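Local coordinates for putative uncharacterized protein ORP (Desulfovibrio gigas, PDB 2WFB) that is of unknown function but probably binds or helps assemble a mixed molybdenum-copper sulphide cluster, absent from this apo form, at residues G97-V100 / R101-V104. Sequence-based numbering, arbitrary orientation.
Sequences GLTV and RQAV
Arg101 meets Thr99 through its CB, 4.0 Å from Thr99 OG1, while its charged end leaves the turn for a salt bridge from NE to Asp17. Gln102 and Thr99 then form a reciprocal capping box at the start of helix 100-108. Gln102 N donates to Thr99 OG1 at 3.2 Å. Thr99 N returns a nearly straight bond (172°) to Gln102 OE1 at 3.0 Å. It reaches that oxygen from 31° off the carbonyl plane. Two torsions permit this: a chi1 of 68° folds Thr99 OG1 back over its own backbone, toward the first turn, and Gln102 CG lies beside its backbone N, with the chain extended beyond it back over the cap. Leu98 CD2 flanks the same amide, 3.9 Å from Gln102 OE1. Ala103 N takes up Thr99 O at 2.9 Å, the first i to i+4 bond of the helix, and Leu98 CD1 lies 4.3 Å from Ala103 CB. Val104 N repeats that pattern with Val100 O at 3.1 Å; Val100 touches Val9 and Val31, and Val104 Ile7, Val9 and Val33, so this side of the helix lies against strands 6-11 and 29-34. Chemically, side-chain oxygens serve the N-H groups of Thr99 and Gln102, consistent with the box marking and stabilising the helix start.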
loop_
_atom_site.group_PDB
_atom_site.type_symbol
_atom_site.label_atom_id
_atom_site.label_comp_id
_atom_site.label_asym_id
_atom_site.label_seq_id
_atom_site.Cartn_x
_atom_site.Cartn_y
_atom_site.Cartn_z
ATOM N N GLY A 97 3.077 5.568 -11.773
ATOM C CA GLY A 97 3.243 6.765 -12.584
ATOM C C GLY A 97 2.790 8.002 -11.834
ATOM O O GLY A 97 3.055 9.130 -12.272
ATOM N N LEU A 98 2.090 7.793 -10.712
ATOM C CA LEU A 98 1.634 8.888 -9.830
ATOM C C LEU A 98 2.618 9.065 -8.693
ATOM O O LEU A 98 3.321 8.096 -8.316
ATOM C CB LEU A 98 0.243 8.567 -9.268
ATOM C CG LEU A 98 -0.946 8.526 -10.218
ATOM C CD1 LEU A 98 -2.244 8.197 -9.466
ATOM C CD2 LEU A 98 -1.103 9.866 -10.926
ATOM N N THR A 99 2.715 10.289 -8.169
ATOM C CA THR A 99 3.400 10.490 -6.908
ATOM C C THR A 99 2.516 10.004 -5.767
ATOM O O THR A 99 1.313 9.770 -5.942
ATOM C CB THR A 99 3.824 11.951 -6.636
ATOM O OG1 THR A 99 2.669 12.749 -6.441
ATOM C CG2 THR A 99 4.613 12.529 -7.775
ATOM N N VAL A 100 3.121 9.804 -4.605
ATOM C CA VAL A 100 2.374 9.324 -3.452
ATOM C C VAL A 100 1.252 10.324 -3.130
ATOM O O VAL A 100 0.100 9.912 -2.947
ATOM C CB VAL A 100 3.289 8.998 -2.232
ATOM C CG1 VAL A 100 2.453 8.759 -0.945
ATOM C CG2 VAL A 100 4.165 7.753 -2.537
ATOM N N ARG A 101 1.582 11.613 -3.130
ATOM C CA ARG A 101 0.591 12.646 -2.852
ATOM C C ARG A 101 -0.576 12.595 -3.834
ATOM O O ARG A 101 -1.735 12.698 -3.429
ATOM C CB ARG A 101 1.255 14.018 -2.885
ATOM C CG ARG A 101 0.402 15.133 -2.299
ATOM C CD ARG A 101 1.008 16.511 -2.566
ATOM N NE ARG A 101 2.367 16.657 -2.046
ATOM C CZ ARG A 101 2.690 16.975 -0.793
ATOM N NH1 ARG A 101 1.759 17.185 0.137
ATOM N NH2 ARG A 101 3.969 17.089 -0.469
ATOM N N GLN A 102 -0.273 12.411 -5.122
ATOM C CA GLN A 102 -1.299 12.349 -6.149
ATOM C C GLN A 102 -2.161 11.119 -6.026
ATOM O O GLN A 102 -3.335 11.200 -6.301
ATOM C CB GLN A 102 -0.690 12.391 -7.541
ATOM C CG GLN A 102 -0.039 13.747 -7.916
ATOM C CD GLN A 102 0.822 13.633 -9.154
ATOM O OE1 GLN A 102 1.279 12.543 -9.511
ATOM N NE2 GLN A 102 1.049 14.750 -9.820
ATOM N N ALA A 103 -1.597 9.968 -5.640
ATOM C CA ALA A 103 -2.402 8.758 -5.495
ATOM C C ALA A 103 -3.414 8.878 -4.331
ATOM O O ALA A 103 -4.571 8.452 -4.443
ATOM C CB ALA A 103 -1.517 7.535 -5.308
ATOM N N VAL A 104 -2.969 9.459 -3.220
ATOM C CA VAL A 104 -3.840 9.639 -2.069
ATOM C C VAL A 104 -4.945 10.612 -2.462
ATOM O O VAL A 104 -6.123 10.331 -2.215
ATOM C CB VAL A 104 -3.091 10.147 -0.833
ATOM C CG1 VAL A 104 -4.081 10.621 0.204
ATOM C CG2 VAL A 104 -2.201 9.041 -0.255
#